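Choloylglycine hydrolase (Clostridium perfringens, PDB 2BJF) hydrolyses the amide bond of glycine- and taurine-conjugated bile salts, releasing the free bile acid and the amino acid, and also acts as a bile acid amine N-acyltransferase. Local coordinates at residues E118-L123 with V165-I170; L142-S147 with I154-T159; L192-V197 with V232-D237. All coordinates share one frame; numbering follows the deposited sequence.

How the interactions relate
From the N terminus, helix 116-123 comes first, and interaction 1 closes a loop by bringing its residues 118-123 against residues 165-170, the end of strand 163-167 and the loop after it. Nested inside that loop is interaction 2, the hairpin of 142-147 with 154-159, which contributes Leu-142 to the bile-acid pocket. The two touch directly: strand 163-167 continues the sheet beyond strand 153-158, with a probable backbone hydrogen bond from Phe-166 N to Val-155 O. Interaction 3 opens only after both have closed. It ties the loop at 192-197 to helix 225-243. Ile-170 packs on Ala-233 of that helix, linking interactions 1 and 3, both of which also reach a second subunit.

Interaction 1. Residues E118-L123 with V165-I170; sequences EVKEAL and VFDNNI
Leu-123 and Val-165 form the close-packed half of this contact between a helix and the strand beneath it. The CD1 methyl of Leu-123 rests 3.8 Å from Val-165 CG2, and Leu-123 CB comes almost as near to the same methyl, so one valine branch fits against both the root and the tip of the leucine. The two side chains cross at about a right angle. Val-165 has CG1 anti to its own backbone N (chi1 180°), which leaves CG2 as the branch turned to the leucine. CG1 serves the other neighbour, lying 4.3 Å from Lys-120 CG. Leu-123 is buried, since Phe-105 and Trp-108 of helix 105-112 and Val-156 of the adjoining strand also touch it.

Helix 116-123 packs on strands 153-158 and 163-167 of an antiparallel sheet, as expected of the layered alpha-beta architecture of Ntn hydrolases. Here the short helix and strand segments run in roughly opposite directions, at 147°, with their axes 10.3 Å apart at closest approach.

Toward solvent the contact thins to a single polar link. The aliphatic part of Lys-120 leaves the helix along its flank, and a bend at chi3 (80°) carries the ammonium group over to Asp-167. Because Asp-167 is exposed and Lys-120 partly so, water would be expected to weaken the attraction between these charges, whereas Leu-123 is shielded from it. NZ of Lys-120 and Asp-167 OD1 form a salt bridge of 2.9 Å, made through the syn lone pair of OD1, on the side of the other oxygen. That second oxygen, OD2, stays 3.8 Å from Lys-120 NZ, so the ammonium is gripped through one oxygen and does not straddle the carboxylate.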
loop_
_atom_site.group_PDB
_atom_site.type_symbol
_atom_site.label_atom_id
_atom_site.label_comp_id
_atom_site.label_asym_id
_atom_site.label_seq_id
_atom_site.Cartn_x
_atom_site.Cartn_y
_atom_site.Cartn_z
ATOM N N GLU A 118 -14.642 2.864 38.239
ATOM C CA GLU A 118 -14.823 4.079 39.039
ATOM C C GLU A 118 -14.687 5.338 38.185
ATOM O O GLU A 118 -15.464 6.284 38.335
ATOM C CB GLU A 118 -13.821 4.129 40.197
ATOM C CG GLU A 118 -14.202 3.286 41.407
ATOM C CD GLU A 118 -13.419 3.651 42.663
ATOM O OE1 GLU A 118 -13.648 3.010 43.710
ATOM O OE2 GLU A 118 -12.581 4.578 42.613
ATOM N N VAL A 119 -13.696 5.332 37.294
ATOM C CA VAL A 119 -13.435 6.451 36.382
ATOM C C VAL A 119 -14.594 6.643 35.399
ATOM O O VAL A 119 -15.053 7.768 35.190
ATOM C CB VAL A 119 -12.104 6.254 35.599
ATOM C CG1 VAL A 119 -11.905 7.354 34.567
ATOM C CG2 VAL A 119 -10.924 6.224 36.550
ATOM N N LYS A 120 -15.061 5.540 34.813
ATOM C CA LYS A 120 -16.186 5.558 33.873
ATOM C C LYS A 120 -17.411 6.252 34.462
ATOM O O LYS A 120 -18.054 7.064 33.794
ATOM C CB LYS A 120 -16.554 4.137 33.434
ATOM C CG LYS A 120 -15.631 3.541 32.377
ATOM C CD LYS A 120 -16.128 2.181 31.884
ATOM C CE LYS A 120 -17.246 2.320 30.854
ATOM N NZ LYS A 120 -17.677 1.001 30.298
ATOM N N GLU A 121 -17.716 5.936 35.719
ATOM C CA GLU A 121 -18.850 6.537 36.415
ATOM C C GLU A 121 -18.654 8.041 36.618
ATOM O O GLU A 121 -19.582 8.827 36.414
ATOM C CB GLU A 121 -19.092 5.829 37.753
ATOM C CG GLU A 121 -20.350 6.276 38.502
ATOM C CD GLU A 121 -21.653 5.917 37.794
ATOM O OE1 GLU A 121 -21.635 5.163 36.798
ATOM O OE2 GLU A 121 -22.710 6.398 38.248
ATOM N N ALA A 122 -17.440 8.429 37.002
ATOM C CA ALA A 122 -17.105 9.831 37.252
ATOM C C ALA A 122 -17.085 10.684 35.983
ATOM O O ALA A 122 -17.296 11.895 36.042
ATOM C CB ALA A 122 -15.774 9.931 37.976
ATOM N N LEU A 123 -16.833 10.046 34.841
ATOM C CA LEU A 123 -16.746 10.755 33.563
ATOM C C LEU A 123 -18.102 11.037 32.915
ATOM O O LEU A 123 -18.194 11.851 31.992
ATOM C CB LEU A 123 -15.838 10.002 32.585
ATOM C CG LEU A 123 -14.334 10.016 32.870
ATOM C CD1 LEU A 123 -13.623 9.111 31.887
ATOM C CD2 LEU A 123 -13.755 11.428 32.818
ATOM N N VAL A 165 -16.504 8.366 26.005
ATOM C CA VAL A 165 -15.754 7.349 26.746
ATOM C C VAL A 165 -15.985 6.003 26.058
ATOM O O VAL A 165 -17.064 5.417 26.167
ATOM C CB VAL A 165 -16.162 7.279 28.246
ATOM C CG1 VAL A 165 -15.359 6.204 28.974
ATOM C CG2 VAL A 165 -15.968 8.627 28.928
ATOM N N PHE A 166 -14.971 5.535 25.333
ATOM C CA PHE A 166 -15.064 4.289 24.572
ATOM C C PHE A 166 -14.482 3.115 25.344
ATOM O O PHE A 166 -13.441 3.246 25.989
ATOM C CB PHE A 166 -14.293 4.395 23.252
ATOM C CG PHE A 166 -14.737 5.517 22.356
ATOM C CD1 PHE A 166 -15.841 5.366 21.521
ATOM C CD2 PHE A 166 -14.023 6.711 22.314
ATOM C CE1 PHE A 166 -16.243 6.399 20.676
ATOM C CE2 PHE A 166 -14.414 7.747 21.470
ATOM C CZ PHE A 166 -15.529 7.592 20.651
ATOM N N ASP A 167 -15.144 1.964 25.258
ATOM C CA ASP A 167 -14.530 0.703 25.664
ATOM C C ASP A 167 -13.478 0.335 24.624
ATOM O O ASP A 167 -13.771 0.293 23.426
ATOM C CB ASP A 167 -15.576 -0.411 25.770
ATOM C CG ASP A 167 -16.446 -0.292 27.011
ATOM O OD1 ASP A 167 -16.132 0.523 27.904
ATOM O OD2 ASP A 167 -17.450 -1.030 27.096
ATOM N N ASN A 168 -12.252 0.088 25.084
ATOM C CA ASN A 168 -11.145 -0.241 24.189
ATOM C C ASN A 168 -10.829 -1.734 24.202
ATOM O O ASN A 168 -10.121 -2.224 25.086
ATOM C CB ASN A 168 -9.900 0.584 24.543
ATOM C CG ASN A 168 -8.780 0.439 23.516
ATOM O OD1 ASN A 168 -8.770 -0.490 22.707
ATOM N ND2 ASN A 168 -7.831 1.365 23.549
ATOM N N ASN A 169 -11.360 -2.443 23.210
ATOM C CA ASN A 169 -11.138 -3.881 23.070
ATOM C C ASN A 169 -9.985 -4.205 22.118
ATOM O O ASN A 169 -9.746 -5.370 21.792
ATOM C CB ASN A 169 -12.429 -4.574 22.618
ATOM C CG ASN A 169 -13.536 -4.489 23.658
ATOM O OD1 ASN A 169 -14.662 -4.093 23.350
ATOM N ND2 ASN A 169 -13.221 -4.857 24.895
ATOM N N ILE A 170 -9.275 -3.165 21.685
ATOM C CA ILE A 170 -8.143 -3.307 20.767
ATOM C C ILE A 170 -6.833 -3.364 21.553
ATOM O O ILE A 170 -5.867 -4.001 21.123
ATOM C CB ILE A 170 -8.067 -2.133 19.743
ATOM C CG1 ILE A 170 -9.463 -1.649 19.311
ATOM C CG2 ILE A 170 -7.194 -2.510 18.538
ATOM C CD1 ILE A 170 -10.314 -2.672 18.575
#

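Interaction 2. Residues L142-S147 with I154-T159; sequences LHWMIS and IVVEQT. With DXC ((3alpha,5beta,12alpha)-3,12-dihydroxycholan-24-oic acid), chain B.
His-143 places its ring between the backbone N and the carbonyl carbon (chi1 66°), and Glu-157, extended beyond CG (chi2 179°), runs alongside it in the same direction. They meet across an antiparallel beta hairpin, strand 142-147 with 153-158, in the sheet of this Ntn hydrolase. His-143 ND1 donates to Glu-157 OE2 at 2.7 Å, with the N-H...O angle at 159°. The carboxylate oxygen lies in the imidazole plane but is met on its anti side. NE2 is hydrogen-bonded to Thr-174 O and Phe-179 N holds OE1, so both groups are fixed at each end. Phe-83 stacks on the imidazole.

Trp-144 with Val-156 and Ile-146 with Ile-154 are hydrogen-bonded pairs, while Met-145 with Val-155 between them is a non-hydrogen-bonded pair. The isoleucines lie side by side, Ile-146 CB 3.7 Å from Ile-154 CG1, and Ile-146 CD1 reaches Val-156 CG2 at 3.8 Å; helix 116-123 covers this face.

At the open end of the hairpin, beside His-143 and Glu-157, a water bridges the strands, donating to Leu-142 O and accepting from Gln-158 N. Leu-142 itself turns to the bound deoxycholate, its CD1 methyl 3.7 Å from ligand atom C16.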
loop_
_atom_site.group_PDB
_atom_site.type_symbol
_atom_site.label_atom_id
_atom_site.label_comp_id
_atom_site.label_asym_id
_atom_site.label_seq_id
_atom_site.Cartn_x
_atom_site.Cartn_y
_atom_site.Cartn_z
ATOM N N LEU A 142 -5.186 16.869 23.503
ATOM C CA LEU A 142 -4.990 15.539 24.075
ATOM C C LEU A 142 -6.228 14.653 24.067
ATOM O O LEU A 142 -7.361 15.135 24.134
ATOM C CB LEU A 142 -4.500 15.653 25.524
ATOM C CG LEU A 142 -3.155 16.310 25.838
ATOM C CD1 LEU A 142 -3.121 16.716 27.299
ATOM C CD2 LEU A 142 -1.984 15.397 25.493
ATOM N N HIS A 143 -5.981 13.349 23.973
ATOM C CA HIS A 143 -6.945 12.332 24.380
ATOM C C HIS A 143 -6.233 11.318 25.279
ATOM O O HIS A 143 -4.998 11.265 25.305
ATOM C CB HIS A 143 -7.665 11.693 23.179
ATOM C CG HIS A 143 -6.785 10.892 22.266
ATOM N ND1 HIS A 143 -7.299 9.999 21.350
ATOM C CD2 HIS A 143 -5.440 10.847 22.119
ATOM C CE1 HIS A 143 -6.309 9.440 20.678
ATOM N NE2 HIS A 143 -5.170 9.936 21.127
ATOM N N TRP A 144 -7.001 10.539 26.032
ATOM C CA TRP A 144 -6.424 9.705 27.081
ATOM C C TRP A 144 -6.813 8.239 26.972
ATOM O O TRP A 144 -7.939 7.914 26.596
ATOM C CB TRP A 144 -6.817 10.235 28.465
ATOM C CG TRP A 144 -6.315 11.620 28.757
ATOM C CD1 TRP A 144 -5.176 11.955 29.433
ATOM C CD2 TRP A 144 -6.937 12.856 28.383
ATOM N NE1 TRP A 144 -5.050 13.323 29.503
ATOM C CE2 TRP A 144 -6.116 13.900 28.867
ATOM C CE3 TRP A 144 -8.111 13.183 27.691
ATOM C CZ2 TRP A 144 -6.430 15.251 28.677
ATOM C CZ3 TRP A 144 -8.418 14.525 27.496
ATOM C CH2 TRP A 144 -7.582 15.543 27.991
ATOM N N MET A 145 -5.866 7.365 27.302
ATOM C CA MET A 145 -6.149 5.948 27.493
ATOM C C MET A 145 -5.999 5.614 28.974
ATOM O O MET A 145 -5.029 6.026 29.616
ATOM C CB MET A 145 -5.216 5.081 26.645
ATOM C CG MET A 145 -5.539 3.595 26.694
ATOM S SD MET A 145 -4.602 2.646 25.483
ATOM C CE MET A 145 -4.980 0.973 25.998
ATOM N N ILE A 146 -6.974 4.882 29.506
ATOM C CA ILE A 146 -6.999 4.502 30.916
ATOM C C ILE A 146 -7.151 2.985 31.005
ATOM O O ILE A 146 -7.981 2.399 30.307
ATOM C CB ILE A 146 -8.149 5.218 31.681
ATOM C CG1 ILE A 146 -8.011 6.740 31.561
ATOM C CG2 ILE A 146 -8.165 4.806 33.153
ATOM C CD1 ILE A 146 -9.250 7.522 31.971
ATOM N N SER A 147 -6.334 2.357 31.846
ATOM C CA SER A 147 -6.298 0.901 31.956
ATOM C C SER A 147 -5.978 0.490 33.388
ATOM O O SER A 147 -5.303 1.227 34.106
ATOM C CB SER A 147 -5.250 0.332 30.993
ATOM O OG SER A 147 -5.461 -1.049 30.751
ATOM N N ILE A 154 -10.140 1.925 28.598
ATOM C CA ILE A 154 -11.056 2.899 28.000
ATOM C C ILE A 154 -10.298 4.034 27.309
ATOM O O ILE A 154 -9.121 4.275 27.597
ATOM C CB ILE A 154 -12.079 3.478 29.025
ATOM C CG1 ILE A 154 -11.366 4.080 30.243
ATOM C CG2 ILE A 154 -13.098 2.407 29.436
ATOM C CD1 ILE A 154 -12.253 4.971 31.107
ATOM N N VAL A 155 -10.977 4.705 26.382
ATOM C CA VAL A 155 -10.422 5.854 25.673
ATOM C C VAL A 155 -11.331 7.057 25.905
ATOM O O VAL A 155 -12.551 6.962 25.745
ATOM C CB VAL A 155 -10.264 5.571 24.156
ATOM C CG1 VAL A 155 -9.860 6.833 23.394
ATOM C CG2 VAL A 155 -9.242 4.460 23.926
ATOM N N VAL A 156 -10.727 8.177 26.294
ATOM C CA VAL A 156 -11.468 9.399 26.604
ATOM C C VAL A 156 -11.157 10.482 25.577
ATOM O O VAL A 156 -10.011 10.913 25.444
ATOM C CB VAL A 156 -11.134 9.916 28.026
ATOM C CG1 VAL A 156 -11.954 11.158 28.353
ATOM C CG2 VAL A 156 -11.376 8.827 29.064
ATOM N N GLU A 157 -12.186 10.914 24.850
ATOM C CA GLU A 157 -12.033 11.936 23.816
ATOM C C GLU A 157 -13.157 12.956 23.909
ATOM O O GLU A 157 -14.330 12.597 23.823
ATOM C CB GLU A 157 -12.015 11.298 22.420
ATOM C CG GLU A 157 -10.842 10.351 22.190
ATOM C CD GLU A 157 -10.824 9.701 20.816
ATOM O OE1 GLU A 157 -11.872 9.661 20.134
ATOM O OE2 GLU A 157 -9.742 9.213 20.427
ATOM N N GLN A 158 -12.803 14.224 24.095
ATOM C CA GLN A 158 -13.809 15.280 24.076
ATOM C C GLN A 158 -13.856 15.963 22.718
ATOM O O GLN A 158 -12.859 16.519 22.251
ATOM C CB GLN A 158 -13.601 16.306 25.192
ATOM C CG GLN A 158 -14.775 17.278 25.316
ATOM C CD GLN A 158 -14.813 18.013 26.638
ATOM O OE1 GLN A 158 -14.868 17.400 27.705
ATOM N NE2 GLN A 158 -14.807 19.342 26.574
ATOM N N THR A 159 -15.028 15.903 22.096
ATOM C CA THR A 159 -15.271 16.538 20.807
ATOM C C THR A 159 -16.242 17.706 20.991
ATOM O O THR A 159 -16.650 18.009 22.115
ATOM C CB THR A 159 -15.850 15.531 19.788
ATOM O OG1 THR A 159 -17.096 15.017 20.276
ATOM C CG2 THR A 159 -14.880 14.376 19.556
HETATM C C1 DXC B . 2.528 24.340 27.151
HETATM C C2 DXC B . 1.368 23.674 27.891
HETATM C C3 DXC B . 1.728 23.235 29.322
HETATM C C4 DXC B . 3.013 22.392 29.413
HETATM C C5 DXC B . 4.136 23.088 28.641
HETATM C C6 DXC B . 3.772 23.459 27.202
HETATM C C7 DXC B . 0.513 22.543 29.960
HETATM C C8 DXC B . 0.280 21.115 29.461
HETATM C C9 DXC B . 1.539 20.247 29.438
HETATM C C10 DXC B . 2.752 20.980 28.825
HETATM C C11 DXC B . 1.318 18.985 28.598
HETATM C C12 DXC B . 2.508 18.023 28.557
HETATM C C13 DXC B . 3.744 18.753 28.006
HETATM C C14 DXC B . 3.997 20.071 28.756
HETATM C C15 DXC B . 0.081 18.122 28.850
HETATM C C16 DXC B . 0.442 16.797 28.169
HETATM C C17 DXC B . 1.891 16.933 27.666
HETATM C C18 DXC B . 3.467 22.289 30.868
HETATM C C19 DXC B . 2.589 15.565 27.502
HETATM O O1 DXC B . 3.619 19.006 26.598
HETATM O O2 DXC B . 2.158 24.557 25.784
HETATM C C20 DXC B . 2.842 17.466 29.954
HETATM C C21 DXC B . 1.918 14.718 26.413
HETATM C C22 DXC B . 1.949 15.383 25.033
HETATM C C23 DXC B . 1.823 14.385 23.904
HETATM O O3 DXC B . 1.872 13.161 24.150
HETATM O O4 DXC B . 1.675 14.836 22.748
HETATM C C24 DXC B . 4.094 15.639 27.234
HETATM O O HOH W 1 -10.078 14.805 24.366
#

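Interaction 3. Residues L192-V197 with V232-D237; sequences LRYNQV and VAFLRD
Tyr-194 and Phe-234 bury the most surface here, followed by Leu-192, and they join a loop without regular structure to helix 225-243. Leu-192 sets its CD1 methyl squarely over the Phe-234 ring, 3.7 Å from the centroid and only 3° off the ring normal, a well-centred CH-pi contact. Tyr-194 comes instead at the edge of the same ring: its hydroxyl lies near the phenylalanine plane, with OH 3.3 Å from Phe-234 CD1. Leucine and tyrosine thus hold the ring by face and rim.

One turn further along the helix, Asp-237 receives the tyrosine. With CG anti to the backbone N (chi1 179°), its carboxylate is carried round to the hydroxyl, and Tyr-194 OH donates to Asp-237 OD2 over 2.6 Å. The anti lone pair of OD2 is used, and the ring and carboxylate planes stand 49° apart.

Two other subunits also reach this contact. Phe-200 of the second subunit meets Phe-234 edge-to-face and also packs on Tyr-194, while Gly-264 of the third subunit touches the tyrosine.

Since Lys-241 forms a salt bridge with the same OD2, the buried carboxylate is probably kept ionised, which would strengthen its short bond to the phenol.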
loop_
_atom_site.group_PDB
_atom_site.type_symbol
_atom_site.label_atom_id
_atom_site.label_comp_id
_atom_site.label_asym_id
_atom_site.label_seq_id
_atom_site.Cartn_x
_atom_site.Cartn_y
_atom_site.Cartn_z
ATOM N N LEU A 192 -5.478 -9.740 6.340
ATOM C CA LEU A 192 -4.112 -9.966 6.828
ATOM C C LEU A 192 -3.944 -11.362 7.426
ATOM O O LEU A 192 -4.874 -11.905 8.023
ATOM C CB LEU A 192 -3.712 -8.908 7.862
ATOM C CG LEU A 192 -3.538 -7.447 7.434
ATOM C CD1 LEU A 192 -3.254 -6.588 8.659
ATOM C CD2 LEU A 192 -2.433 -7.279 6.390
ATOM N N ARG A 193 -2.751 -11.933 7.261
ATOM C CA ARG A 193 -2.434 -13.260 7.793
ATOM C C ARG A 193 -1.039 -13.284 8.411
ATOM O O ARG A 193 -0.081 -12.789 7.815
ATOM C CB ARG A 193 -2.538 -14.326 6.697
ATOM C CG ARG A 193 -3.966 -14.681 6.297
ATOM C CD ARG A 193 -3.999 -15.713 5.178
ATOM N NE ARG A 193 -3.670 -15.134 3.875
ATOM C CZ ARG A 193 -3.685 -15.804 2.725
ATOM N NH1 ARG A 193 -4.009 -17.091 2.698
ATOM N NH2 ARG A 193 -3.373 -15.184 1.594
ATOM N N TYR A 194 -0.931 -13.860 9.605
ATOM C CA TYR A 194 0.361 -13.972 10.284
ATOM C C TYR A 194 1.142 -15.171 9.763
ATOM O O TYR A 194 2.375 -15.187 9.802
ATOM C CB TYR A 194 0.182 -14.079 11.802
ATOM C CG TYR A 194 -0.748 -13.043 12.393
ATOM C CD1 TYR A 194 -0.574 -11.684 12.120
ATOM C CD2 TYR A 194 -1.799 -13.421 13.227
ATOM C CE1 TYR A 194 -1.428 -10.729 12.658
ATOM C CE2 TYR A 194 -2.661 -12.472 13.772
ATOM C CZ TYR A 194 -2.465 -11.130 13.484
ATOM O OH TYR A 194 -3.306 -10.183 14.018
ATOM N N ASN A 195 0.410 -16.171 9.277
ATOM C CA ASN A 195 1.006 -17.387 8.741
ATOM C C ASN A 195 1.544 -17.179 7.334
ATOM O O ASN A 195 0.883 -16.572 6.489
ATOM C CB ASN A 195 -0.009 -18.532 8.752
ATOM C CG ASN A 195 -0.414 -18.942 10.157
ATOM O OD1 ASN A 195 0.317 -18.709 11.122
ATOM N ND2 ASN A 195 -1.584 -19.560 10.278
ATOM N N GLN A 196 2.749 -17.689 7.097
ATOM C CA GLN A 196 3.407 -17.591 5.796
ATOM C C GLN A 196 2.541 -18.159 4.671
ATOM O O GLN A 196 1.944 -19.229 4.815
ATOM C CB GLN A 196 4.761 -18.311 5.838
ATOM C CG GLN A 196 5.544 -18.325 4.521
ATOM C CD GLN A 196 6.159 -16.978 4.162
ATOM O OE1 GLN A 196 5.789 -15.938 4.707
ATOM N NE2 GLN A 196 7.106 -16.999 3.231
ATOM N N VAL A 197 2.464 -17.416 3.568
ATOM C CA VAL A 197 1.863 -17.912 2.333
ATOM C C VAL A 197 3.020 -18.279 1.395
ATOM O O VAL A 197 3.643 -17.396 0.801
ATOM C CB VAL A 197 0.915 -16.871 1.680
ATOM C CG1 VAL A 197 0.234 -17.459 0.448
ATOM C CG2 VAL A 197 -0.132 -16.396 2.678
ATOM N N VAL A 232 0.265 -1.652 15.407
ATOM C CA VAL A 232 0.288 -2.060 16.816
ATOM C C VAL A 232 -0.888 -2.987 17.164
ATOM O O VAL A 232 -0.728 -3.933 17.933
ATOM C CB VAL A 232 0.420 -0.843 17.789
ATOM C CG1 VAL A 232 -0.817 0.048 17.767
ATOM C CG2 VAL A 232 0.738 -1.304 19.203
ATOM N N ALA A 233 -2.053 -2.731 16.569
ATOM C CA ALA A 233 -3.234 -3.563 16.810
ATOM C C ALA A 233 -3.005 -5.014 16.384
ATOM O O ALA A 233 -3.323 -5.943 17.130
ATOM C CB ALA A 233 -4.449 -2.984 16.105
ATOM N N PHE A 234 -2.440 -5.201 15.193
ATOM C CA PHE A 234 -2.213 -6.542 14.662
ATOM C C PHE A 234 -0.984 -7.243 15.249
ATOM O O PHE A 234 -1.011 -8.455 15.451
ATOM C CB PHE A 234 -2.187 -6.529 13.129
ATOM C CG PHE A 234 -3.553 -6.418 12.510
ATOM C CD1 PHE A 234 -4.336 -7.554 12.310
ATOM C CD2 PHE A 234 -4.067 -5.178 12.145
ATOM C CE1 PHE A 234 -5.612 -7.457 11.743
ATOM C CE2 PHE A 234 -5.341 -5.067 11.578
ATOM C CZ PHE A 234 -6.114 -6.211 11.378
ATOM N N LEU A 235 0.078 -6.488 15.533
ATOM C CA LEU A 235 1.256 -7.052 16.204
ATOM C C LEU A 235 0.899 -7.573 17.595
ATOM O O LEU A 235 1.368 -8.635 18.007
ATOM C CB LEU A 235 2.392 -6.028 16.307
ATOM C CG LEU A 235 3.103 -5.571 15.032
ATOM C CD1 LEU A 235 4.151 -4.547 15.398
ATOM C CD2 LEU A 235 3.735 -6.723 14.271
ATOM N N ARG A 236 0.066 -6.815 18.308
ATOM C CA ARG A 236 -0.428 -7.217 19.624
ATOM C C ARG A 236 -1.293 -8.471 19.517
ATOM O O ARG A 236 -1.093 -9.434 20.260
ATOM C CB ARG A 236 -1.220 -6.075 20.266
ATOM C CG ARG A 236 -1.795 -6.389 21.636
ATOM C CD ARG A 236 -2.756 -5.303 22.086
ATOM N NE ARG A 236 -3.247 -5.551 23.439
ATOM C CZ ARG A 236 -4.352 -6.231 23.731
ATOM N NH1 ARG A 236 -5.109 -6.736 22.763
ATOM N NH2 ARG A 236 -4.706 -6.404 24.998
ATOM N N ASP A 237 -2.246 -8.453 18.586
ATOM C CA ASP A 237 -3.147 -9.583 18.369
ATOM C C ASP A 237 -2.384 -10.871 18.062
ATOM O O ASP A 237 -2.697 -11.928 18.615
ATOM C CB ASP A 237 -4.132 -9.274 17.238
ATOM C CG ASP A 237 -5.077 -10.429 16.957
ATOM O OD1 ASP A 237 -5.906 -10.756 17.833
ATOM O OD2 ASP A 237 -4.989 -11.007 15.856
#